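Sensor protein (Bacteroides thetaiotaomicron, PDB 2X7X) binds beta-D-fructose through this periplasmic domain, the sensing part of a membrane-bound hybrid two-component system that probably acts as a histidine kinase and transcription regulator. Local coordinates at residues A[81-92]-A[99-107]; A[127-138]-A[159-170]. One frame throughout, in Å; residues are numbered along the deposited sequence.

Contact 1 (A[81-92]-A[99-107]); sequences EEAYQKGIPVIL and SDKYTAYIG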
loop_
_atom_site.group_PDB
_atom_site.type_symbol
_atom_site.label_atom_id
_atom_site.label_comp_id
_atom_site.label_asym_id
_atom_site.label_seq_id
_atom_site.Cartn_x
_atom_site.Cartn_y
_atom_site.Cartn_z
ATOM N N GLU A 81 10.998 36.051 -5.977
ATOM C CA GLU A 81 12.207 36.670 -6.528
ATOM C C GLU A 81 12.965 37.502 -5.487
ATOM O O GLU A 81 14.194 37.404 -5.395
ATOM C CB GLU A 81 11.888 37.489 -7.775
ATOM C CG GLU A 81 11.817 36.642 -9.041
ATOM C CD GLU A 81 11.262 37.388 -10.248
ATOM O OE1 GLU A 81 11.341 36.837 -11.365
ATOM O OE2 GLU A 81 10.741 38.518 -10.085
ATOM N N GLU A 82 12.231 38.285 -4.692
ATOM C CA GLU A 82 12.808 38.991 -3.542
ATOM C C GLU A 82 13.619 38.060 -2.653
ATOM O O GLU A 82 14.822 38.270 -2.465
ATOM C CB GLU A 82 11.732 39.657 -2.699
ATOM C CG GLU A 82 11.004 40.779 -3.387
ATOM C CD GLU A 82 9.948 41.382 -2.493
ATOM O OE1 GLU A 82 8.996 42.010 -3.022
ATOM O OE2 GLU A 82 10.074 41.220 -1.252
ATOM N N ALA A 83 12.972 37.028 -2.118
ATOM C CA ALA A 83 13.674 36.060 -1.283
ATOM C C ALA A 83 14.919 35.509 -1.983
ATOM O O ALA A 83 15.938 35.264 -1.339
ATOM C CB ALA A 83 12.752 34.944 -0.881
ATOM N N TYR A 84 14.843 35.334 -3.298
ATOM C CA TYR A 84 15.986 34.826 -4.050
ATOM C C TYR A 84 17.129 35.855 -4.192
ATOM O O TYR A 84 18.287 35.508 -3.941
ATOM C CB TYR A 84 15.555 34.258 -5.410
ATOM C CG TYR A 84 16.589 33.373 -6.086
ATOM C CD1 TYR A 84 16.935 32.132 -5.553
ATOM C CD2 TYR A 84 17.211 33.777 -7.272
ATOM C CE1 TYR A 84 17.882 31.314 -6.178
ATOM C CE2 TYR A 84 18.153 32.971 -7.909
ATOM C CZ TYR A 84 18.482 31.741 -7.358
ATOM O OH TYR A 84 19.412 30.944 -7.994
ATOM N N GLN A 85 16.815 37.098 -4.573
ATOM C CA GLN A 85 17.852 38.145 -4.708
ATOM C C GLN A 85 18.460 38.548 -3.359
ATOM O O GLN A 85 19.634 38.901 -3.279
ATOM C CB GLN A 85 17.361 39.373 -5.509
ATOM C CG GLN A 85 16.332 40.291 -4.807
ATOM C CD GLN A 85 15.863 41.494 -5.678
ATOM O OE1 GLN A 85 16.455 41.808 -6.719
ATOM N NE2 GLN A 85 14.796 42.168 -5.233
ATOM N N LYS A 86 17.658 38.449 -2.303
ATOM C CA LYS A 86 18.111 38.624 -0.924
ATOM C C LYS A 86 19.024 37.472 -0.436
ATOM O O LYS A 86 19.368 37.404 0.749
ATOM C CB LYS A 86 16.885 38.755 -0.014
ATOM C CG LYS A 86 17.087 39.555 1.253
ATOM C CD LYS A 86 15.740 39.990 1.850
ATOM N N GLY A 87 19.403 36.571 -1.343
ATOM C CA GLY A 87 20.333 35.480 -1.032
ATOM C C GLY A 87 19.793 34.233 -0.327
ATOM O O GLY A 87 20.530 33.246 -0.193
ATOM N N ILE A 88 18.533 34.262 0.133
ATOM C CA ILE A 88 17.903 33.096 0.800
ATOM C C ILE A 88 17.552 31.964 -0.183
ATOM O O ILE A 88 16.892 32.205 -1.185
ATOM C CB ILE A 88 16.630 33.485 1.589
ATOM C CG1 ILE A 88 16.965 34.457 2.728
ATOM C CG2 ILE A 88 15.971 32.245 2.181
ATOM C CD1 ILE A 88 15.742 35.137 3.357
ATOM N N PRO A 89 17.990 30.720 0.105
ATOM C CA PRO A 89 17.666 29.625 -0.819
ATOM C C PRO A 89 16.186 29.205 -0.744
ATOM O O PRO A 89 15.657 28.983 0.348
ATOM C CB PRO A 89 18.603 28.492 -0.367
ATOM C CG PRO A 89 18.831 28.742 1.062
ATOM C CD PRO A 89 18.764 30.242 1.267
ATOM N N VAL A 90 15.546 29.105 -1.909
ATOM C CA VAL A 90 14.096 28.863 -2.016
ATOM C C VAL A 90 13.780 27.512 -2.661
ATOM O O VAL A 90 14.274 27.197 -3.755
ATOM C CB VAL A 90 13.386 29.964 -2.859
ATOM C CG1 VAL A 90 11.881 29.663 -2.996
ATOM C CG2 VAL A 90 13.635 31.370 -2.278
ATOM N N ILE A 91 12.962 26.710 -1.985
ATOM C CA ILE A 91 12.459 25.473 -2.590
ATOM C C ILE A 91 10.983 25.620 -2.938
ATOM O O ILE A 91 10.135 25.902 -2.061
ATOM C CB ILE A 91 12.646 24.224 -1.707
ATOM C CG1 ILE A 91 14.131 23.929 -1.479
ATOM C CG2 ILE A 91 11.985 23.025 -2.371
ATOM C CD1 ILE A 91 14.400 22.801 -0.495
ATOM N N LEU A 92 10.697 25.431 -4.226
ATOM C CA LEU A 92 9.331 25.388 -4.698
ATOM C C LEU A 92 8.811 23.967 -4.605
ATOM O O LEU A 92 9.430 23.030 -5.132
ATOM C CB LEU A 92 9.231 25.898 -6.139
ATOM C CG LEU A 92 9.716 27.317 -6.458
ATOM C CD1 LEU A 92 9.545 27.555 -7.924
ATOM C CD2 LEU A 92 8.985 28.390 -5.662
ATOM N N SER A 99 9.109 32.271 -13.127
ATOM C CA SER A 99 10.499 32.539 -13.460
ATOM C C SER A 99 11.377 31.478 -12.835
ATOM O O SER A 99 10.880 30.572 -12.168
ATOM C CB SER A 99 10.925 33.919 -12.978
ATOM O OG SER A 99 10.935 33.957 -11.568
ATOM N N ASP A 100 12.684 31.605 -13.042
ATOM C CA ASP A 100 13.644 30.564 -12.672
ATOM C C ASP A 100 14.469 31.015 -11.479
ATOM O O ASP A 100 15.545 30.483 -11.205
ATOM C CB ASP A 100 14.557 30.259 -13.865
ATOM C CG ASP A 100 15.397 31.465 -14.298
ATOM O OD1 ASP A 100 15.022 32.633 -14.034
ATOM O OD2 ASP A 100 16.445 31.233 -14.923
ATOM N N LYS A 101 13.965 32.019 -10.780
ATOM C CA LYS A 101 14.689 32.574 -9.661
ATOM C C LYS A 101 14.268 31.862 -8.385
ATOM O O LYS A 101 13.485 32.380 -7.585
ATOM C CB LYS A 101 14.515 34.099 -9.610
ATOM C CG LYS A 101 15.269 34.817 -10.760
ATOM C CD LYS A 101 15.048 36.348 -10.767
ATOM C CE LYS A 101 16.012 37.063 -11.715
ATOM N NZ LYS A 101 15.936 36.484 -13.094
ATOM N N TYR A 102 14.798 30.649 -8.237
ATOM C CA TYR A 102 14.539 29.760 -7.100
ATOM C C TYR A 102 15.694 28.759 -7.055
ATOM O O TYR A 102 16.401 28.577 -8.044
ATOM C CB TYR A 102 13.169 29.041 -7.237
ATOM C CG TYR A 102 13.049 28.146 -8.457
ATOM C CD1 TYR A 102 13.582 26.853 -8.447
ATOM C CD2 TYR A 102 12.428 28.588 -9.630
ATOM C CE1 TYR A 102 13.509 26.012 -9.570
ATOM C CE2 TYR A 102 12.334 27.741 -10.765
ATOM C CZ TYR A 102 12.888 26.456 -10.715
ATOM O OH TYR A 102 12.839 25.600 -11.794
ATOM N N THR A 103 15.895 28.102 -5.925
ATOM C CA THR A 103 17.025 27.184 -5.808
ATOM C C THR A 103 16.718 25.790 -6.378
ATOM O O THR A 103 17.519 25.221 -7.132
ATOM C CB THR A 103 17.482 27.055 -4.350
ATOM O OG1 THR A 103 17.517 28.357 -3.742
ATOM C CG2 THR A 103 18.850 26.404 -4.281
ATOM N N ALA A 104 15.564 25.238 -6.000
ATOM C CA ALA A 104 15.170 23.902 -6.448
ATOM C C ALA A 104 13.664 23.707 -6.483
ATOM O O ALA A 104 12.920 24.302 -5.700
ATOM C CB ALA A 104 15.828 22.820 -5.577
ATOM N N TYR A 105 13.227 22.863 -7.409
ATOM C CA TYR A 105 11.817 22.517 -7.550
ATOM C C TYR A 105 11.611 21.041 -7.242
ATOM O O TYR A 105 12.370 20.191 -7.705
ATOM C CB TYR A 105 11.316 22.837 -8.967
ATOM C CG TYR A 105 9.914 22.335 -9.239
ATOM C CD1 TYR A 105 8.811 22.869 -8.559
ATOM C CD2 TYR A 105 9.686 21.311 -10.158
ATOM C CE1 TYR A 105 7.518 22.393 -8.787
ATOM C CE2 TYR A 105 8.391 20.832 -10.401
ATOM C CZ TYR A 105 7.315 21.380 -9.715
ATOM O OH TYR A 105 6.036 20.908 -9.954
ATOM N N ILE A 106 10.592 20.743 -6.442
ATOM C CA ILE A 106 10.133 19.359 -6.297
ATOM C C ILE A 106 8.609 19.247 -6.389
ATOM O O ILE A 106 7.870 20.040 -5.798
ATOM C CB ILE A 106 10.653 18.702 -5.006
ATOM C CG1 ILE A 106 10.280 17.217 -4.981
ATOM C CG2 ILE A 106 10.131 19.439 -3.787
ATOM C CD1 ILE A 106 10.741 16.471 -3.741
ATOM N N GLY A 107 8.147 18.251 -7.132
ATOM C CA GLY A 107 6.710 18.015 -7.273
ATOM C C GLY A 107 6.368 16.947 -8.283
ATOM O O GLY A 107 7.252 16.373 -8.906
#
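The ring of Tyr84 lies with one face over the backbone of Lys101 and Tyr102: Tyr102 N sits above the ring centre and Lys101 C nearer the rim, each 3.6 Å from the ring plane. Tyr84 CG is anti to the backbone N (chi1 -164°), which carries the ring away from helix 73-85 and over the inverse gamma turn centred on Lys101. On the same helix, one turn earlier, Glu81 runs out extended; its CG packs against Lys101 CD, and OE1 accepts a hydrogen bond from Ser99 OG at 2.9 Å, on the anti side of the carboxylate and 33° out of its plane. Lys101 NZ stays 4.9 Å from Glu81 OE1, so any attraction between the two charges acts without contact. These residues precede a parallel pair in the main sheet of one lobe of the periplasmic-binding-protein fold, where strand 90-93 lies between strands 65-68 and 104-108. The pairing starts with a side chain standing in for backbone: Val90 N donates to Thr103 OG1 at 2.8 Å, the bond bent to 141° at the hydrogen. Val90 O in turn takes two donors, Thr103 N and Ala104 N. Further along, Leu92 N binds Ala104 O and Ile106 N binds Leu92 O. Leu92 also reaches over the ring of Tyr102, its CD1 3.8 Å from the centroid in a CH-pi contact, while its CB meets Tyr105 CD1 at 3.9 Å. On the other face of the sheet, Ile91 CG2 approaches Ile106 CG2 at 4.3 Å, and helix 249-260 packs there through Leu255 and Ile259 on Ile91 and Val252 on Ile106.

Contact 2 (A[127-138]-A[159-170]); sequences GKGNIVELTGLS and DIKLIDKADAAW. With K (potassium ion), chain G; FRU (beta-D-fructofuranose), chain E.
Trp170 and Gly136 make the tight end: Gly136 CA forms a CH-pi contact 3.4 Å from the centroid of the six-membered ring. Fructose C6 lies over the opposite face of the indole, 3.8 Å from Trp170 CH2. Beyond this contact, Asp167 CG is anti to the backbone N (chi1 -177°), carrying the carboxylate to Ser138, whose N and OG both donate to OD2 from the same face. Asp167 OD1 closes an Asx turn with Ala169 N, so the two oxygens tie the turn after strand 159-167 to the one after strand 128-135. A ladder of parallel backbone bonds joins the strands from Gly129 to Ala168, flanked by Ile131 CD1 against Ile160 CG2 and Val132 CG1 against Ile163 CG1. The exposed Lys165 is held more loosely, alongside Glu133 but with NZ 5.5 Å from Glu133 OE1; histidines satisfy that carboxylate, His147 at OE1 and His195 at OE2. At the far end a water bridges Gly127 O and Asp159 N, and Ile160 O binds potassium at 2.7 Å, with the carbonyl oxygens of Ile154 and Phe157 and two waters. Parallel strands joined through helix 141-155 form a beta-alpha-beta unit, the sugar site beyond their C-terminal ends, as in periplasmic binding proteins.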
loop_
_atom_site.group_PDB
_atom_site.type_symbol
_atom_site.label_atom_id
_atom_site.label_comp_id
_atom_site.label_asym_id
_atom_site.label_seq_id
_atom_site.Cartn_x
_atom_site.Cartn_y
_atom_site.Cartn_z
ATOM N N GLY A 127 -14.789 6.007 -25.744
ATOM C CA GLY A 127 -14.536 6.975 -26.821
ATOM C C GLY A 127 -15.622 7.988 -27.130
ATOM O O GLY A 127 -15.441 8.861 -27.983
ATOM N N LYS A 128 -16.746 7.887 -26.422
ATOM C CA LYS A 128 -17.932 8.693 -26.715
ATOM C C LYS A 128 -18.572 9.194 -25.417
ATOM O O LYS A 128 -18.890 8.399 -24.532
ATOM C CB LYS A 128 -18.938 7.862 -27.544
ATOM C CG LYS A 128 -20.256 8.601 -27.942
ATOM C CD LYS A 128 -21.044 7.863 -29.069
ATOM C CE LYS A 128 -22.398 8.577 -29.379
ATOM N NZ LYS A 128 -22.282 9.978 -29.930
ATOM N N GLY A 129 -18.752 10.509 -25.301
ATOM C CA GLY A 129 -19.434 11.069 -24.146
ATOM C C GLY A 129 -19.122 12.510 -23.779
ATOM O O GLY A 129 -18.163 13.112 -24.284
ATOM N N ASN A 130 -19.946 13.054 -22.884
ATOM C CA ASN A 130 -19.829 14.438 -22.449
ATOM C C ASN A 130 -19.199 14.550 -21.060
ATOM O O ASN A 130 -19.628 13.871 -20.126
ATOM C CB ASN A 130 -21.207 15.089 -22.418
ATOM C CG ASN A 130 -21.869 15.128 -23.772
ATOM O OD1 ASN A 130 -21.214 15.284 -24.810
ATOM N ND2 ASN A 130 -23.185 14.997 -23.771
ATOM N N ILE A 131 -18.198 15.414 -20.941
ATOM C CA ILE A 131 -17.465 15.616 -19.695
ATOM C C ILE A 131 -17.685 17.040 -19.192
ATOM O O ILE A 131 -17.706 17.989 -19.994
ATOM C CB ILE A 131 -15.926 15.429 -19.884
ATOM C CG1 ILE A 131 -15.608 14.153 -20.654
ATOM C CG2 ILE A 131 -15.194 15.450 -18.536
ATOM C CD1 ILE A 131 -14.101 13.964 -20.928
ATOM N N VAL A 132 -17.850 17.190 -17.880
ATOM C CA VAL A 132 -17.745 18.506 -17.261
ATOM C C VAL A 132 -16.484 18.546 -16.384
ATOM O O VAL A 132 -16.121 17.522 -15.782
ATOM C CB VAL A 132 -19.040 18.919 -16.493
ATOM C CG1 VAL A 132 -20.200 19.054 -17.456
ATOM C CG2 VAL A 132 -19.404 17.922 -15.394
ATOM N N GLU A 133 -15.817 19.708 -16.336
ATOM C CA GLU A 133 -14.573 19.910 -15.575
ATOM C C GLU A 133 -14.760 20.926 -14.471
ATOM O O GLU A 133 -15.298 21.997 -14.694
ATOM C CB GLU A 133 -13.435 20.379 -16.486
ATOM C CG GLU A 133 -12.055 20.419 -15.821
ATOM C CD GLU A 133 -10.924 20.862 -16.755
ATOM O OE1 GLU A 133 -11.188 21.559 -17.756
ATOM O OE2 GLU A 133 -9.747 20.543 -16.478
ATOM N N LEU A 134 -14.302 20.582 -13.273
ATOM C CA LEU A 134 -14.308 21.485 -12.135
ATOM C C LEU A 134 -12.862 21.683 -11.672
ATOM O O LEU A 134 -12.232 20.787 -11.114
ATOM C CB LEU A 134 -15.215 20.929 -11.028
ATOM C CG LEU A 134 -16.714 20.798 -11.380
ATOM C CD1 LEU A 134 -17.446 19.772 -10.527
ATOM C CD2 LEU A 134 -17.440 22.127 -11.284
ATOM N N THR A 135 -12.331 22.866 -11.925
ATOM C CA THR A 135 -10.894 23.112 -11.763
ATOM C C THR A 135 -10.521 23.651 -10.384
ATOM O O THR A 135 -11.359 24.179 -9.654
ATOM C CB THR A 135 -10.377 24.116 -12.844
ATOM O OG1 THR A 135 -10.650 25.468 -12.447
ATOM C CG2 THR A 135 -11.053 23.862 -14.169
ATOM N N GLY A 136 -9.245 23.546 -10.045
ATOM C CA GLY A 136 -8.680 24.310 -8.924
ATOM C C GLY A 136 -8.595 25.777 -9.292
ATOM O O GLY A 136 -8.931 26.168 -10.413
ATOM N N LEU A 137 -8.152 26.588 -8.340
ATOM C CA LEU A 137 -7.986 28.030 -8.537
ATOM C C LEU A 137 -7.256 28.298 -9.845
ATOM O O LEU A 137 -6.126 27.840 -10.030
ATOM C CB LEU A 137 -7.204 28.613 -7.356
ATOM C CG LEU A 137 -7.164 30.132 -7.132
ATOM C CD1 LEU A 137 -8.544 30.761 -7.033
ATOM C CD2 LEU A 137 -6.361 30.422 -5.857
ATOM N N SER A 138 -7.904 29.023 -10.749
ATOM C CA SER A 138 -7.392 29.219 -12.130
ATOM C C SER A 138 -5.913 29.601 -12.256
ATOM O O SER A 138 -5.183 29.005 -13.055
ATOM C CB SER A 138 -8.256 30.219 -12.904
ATOM O OG SER A 138 -9.464 29.571 -13.291
ATOM N N ASP A 159 -15.140 12.226 -30.170
ATOM C CA ASP A 159 -16.473 12.103 -29.565
ATOM C C ASP A 159 -16.490 12.153 -28.050
ATOM O O ASP A 159 -17.531 11.925 -27.418
ATOM C CB ASP A 159 -17.197 10.873 -30.085
ATOM C CG ASP A 159 -17.537 10.995 -31.553
ATOM O OD1 ASP A 159 -18.216 11.996 -31.918
ATOM O OD2 ASP A 159 -17.105 10.100 -32.332
ATOM N N ILE A 160 -15.326 12.422 -27.471
ATOM C CA ILE A 160 -15.242 12.844 -26.085
ATOM C C ILE A 160 -15.264 14.366 -26.131
ATOM O O ILE A 160 -14.406 14.968 -26.779
ATOM C CB ILE A 160 -13.927 12.365 -25.415
ATOM C CG1 ILE A 160 -13.882 10.837 -25.285
ATOM C CG2 ILE A 160 -13.721 13.056 -24.069
ATOM C CD1 ILE A 160 -15.001 10.242 -24.488
ATOM N N LYS A 161 -16.239 14.982 -25.470
ATOM C CA LYS A 161 -16.394 16.430 -25.522
ATOM C C LYS A 161 -16.465 17.089 -24.154
ATOM O O LYS A 161 -17.257 16.705 -23.308
ATOM C CB LYS A 161 -17.637 16.797 -26.316
ATOM C CG LYS A 161 -17.665 16.191 -27.718
ATOM C CD LYS A 161 -18.992 16.435 -28.404
ATOM C CE LYS A 161 -19.055 15.703 -29.741
ATOM N NZ LYS A 161 -20.423 15.079 -29.976
ATOM N N LEU A 162 -15.626 18.094 -23.949
ATOM C CA LEU A 162 -15.760 18.957 -22.810
ATOM C C LEU A 162 -16.892 19.960 -23.075
ATOM O O LEU A 162 -16.748 20.863 -23.906
ATOM C CB LEU A 162 -14.435 19.664 -22.512
ATOM C CG LEU A 162 -14.450 20.552 -21.263
ATOM C CD1 LEU A 162 -14.775 19.738 -20.002
ATOM C CD2 LEU A 162 -13.138 21.292 -21.105
ATOM N N ILE A 163 -18.014 19.794 -22.370
ATOM C CA ILE A 163 -19.198 20.642 -22.575
ATOM C C ILE A 163 -19.392 21.741 -21.519
ATOM O O ILE A 163 -20.266 22.602 -21.673
ATOM C CB ILE A 163 -20.513 19.803 -22.687
ATOM C CG1 ILE A 163 -20.849 19.113 -21.350
ATOM C CG2 ILE A 163 -20.423 18.810 -23.823
ATOM C CD1 ILE A 163 -22.311 18.693 -21.211
ATOM N N ASP A 164 -18.603 21.705 -20.446
ATOM C CA ASP A 164 -18.669 22.748 -19.403
ATOM C C ASP A 164 -17.474 22.705 -18.448
ATOM O O ASP A 164 -16.923 21.637 -18.171
ATOM C CB ASP A 164 -19.983 22.671 -18.604
ATOM C CG ASP A 164 -20.476 24.047 -18.145
ATOM O OD1 ASP A 164 -19.638 24.927 -17.831
ATOM O OD2 ASP A 164 -21.717 24.245 -18.103
ATOM N N LYS A 165 -17.101 23.881 -17.947
ATOM C CA LYS A 165 -15.933 24.048 -17.083
ATOM C C LYS A 165 -16.160 25.192 -16.091
ATOM O O LYS A 165 -16.723 26.229 -16.436
ATOM C CB LYS A 165 -14.697 24.334 -17.935
ATOM C CG LYS A 165 -13.403 24.529 -17.164
ATOM C CD LYS A 165 -12.200 24.614 -18.112
ATOM C CE LYS A 165 -12.235 25.852 -18.997
ATOM N NZ LYS A 165 -11.735 27.029 -18.264
ATOM N N ALA A 166 -15.727 25.005 -14.855
ATOM C CA ALA A 166 -15.861 26.045 -13.862
ATOM C C ALA A 166 -14.715 25.919 -12.893
ATOM O O ALA A 166 -14.157 24.830 -12.727
ATOM C CB ALA A 166 -17.193 25.926 -13.143
ATOM N N ASP A 167 -14.361 27.049 -12.284
ATOM C CA ASP A 167 -13.298 27.163 -11.300
ATOM C C ASP A 167 -13.908 26.947 -9.911
ATOM O O ASP A 167 -14.749 27.730 -9.471
ATOM C CB ASP A 167 -12.686 28.569 -11.409
ATOM C CG ASP A 167 -11.518 28.783 -10.475
ATOM O OD1 ASP A 167 -11.408 28.081 -9.443
ATOM O OD2 ASP A 167 -10.704 29.679 -10.779
ATOM N N ALA A 168 -13.487 25.887 -9.228
ATOM C CA ALA A 168 -14.066 25.512 -7.934
ATOM C C ALA A 168 -13.107 25.788 -6.778
ATOM O O ALA A 168 -13.343 25.377 -5.627
ATOM C CB ALA A 168 -14.464 24.058 -7.949
ATOM N N ALA A 169 -12.013 26.474 -7.094
ATOM C CA ALA A 169 -11.053 26.934 -6.085
ATOM C C ALA A 169 -10.598 25.819 -5.125
ATOM O O ALA A 169 -10.398 26.056 -3.942
ATOM C CB ALA A 169 -11.634 28.133 -5.314
ATOM N N TRP A 170 -10.428 24.609 -5.652
ATOM C CA TRP A 170 -9.928 23.462 -4.880
ATOM C C TRP A 170 -10.894 22.931 -3.823
ATOM O O TRP A 170 -10.543 22.045 -3.060
ATOM C CB TRP A 170 -8.574 23.768 -4.224
ATOM C CG TRP A 170 -7.496 24.108 -5.211
ATOM C CD1 TRP A 170 -6.852 25.303 -5.335
ATOM C CD2 TRP A 170 -6.930 23.240 -6.212
ATOM N NE1 TRP A 170 -5.921 25.241 -6.341
ATOM C CE2 TRP A 170 -5.951 23.990 -6.905
ATOM C CE3 TRP A 170 -7.161 21.910 -6.594
ATOM C CZ2 TRP A 170 -5.194 23.453 -7.968
ATOM C CZ3 TRP A 170 -6.405 21.372 -7.649
ATOM C CH2 TRP A 170 -5.430 22.149 -8.320
HETATM K K K G . -12.381 15.845 -28.306
HETATM C C1 FRU E . -3.929 20.749 -1.304
HETATM C C2 FRU E . -4.476 20.825 -2.718
HETATM C C3 FRU E . -4.694 19.442 -3.325
HETATM C C4 FRU E . -4.266 19.655 -4.764
HETATM C C5 FRU E . -3.072 20.581 -4.579
HETATM C C6 FRU E . -2.707 21.426 -5.798
HETATM O O1 FRU E . -4.080 22.013 -0.663
HETATM O O2 FRU E . -5.676 21.606 -2.698
HETATM O O3 FRU E . -6.042 18.971 -3.179
HETATM O O4 FRU E . -3.940 18.433 -5.435
HETATM O O5 FRU E . -3.507 21.462 -3.540
HETATM O O6 FRU E . -1.493 22.156 -5.530
HETATM O O HOH W 1 -14.063 9.804 -30.060
HETATM O O HOH W 2 -11.881 18.215 -27.156
HETATM O O HOH W 3 -10.865 15.523 -30.839
#

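From the N terminus, contact 1 comes first: the chain leaves helix 73-85, forms strand 90-93 and, after a short connection carrying the fructose-binding residues Asp94 and Arg95, returns as the neighbouring strand 104-108. That loop is closed before contact 2 opens. Helix 110-124 then leads toward the second sheet, where contact 2 closes the loop that holds helix 141-155 by pairing strands 128-135 and 159-167. The two contacts therefore follow in series, neither nested nor crossed, with centres about 33 Å apart and nearest atoms about 12 Å apart. Each pairs two neighbouring strands in a different sheet, and bound fructose meets residues that follow a strand of each pair: Asp94 after strand 90-93, Trp170 after strand 159-167.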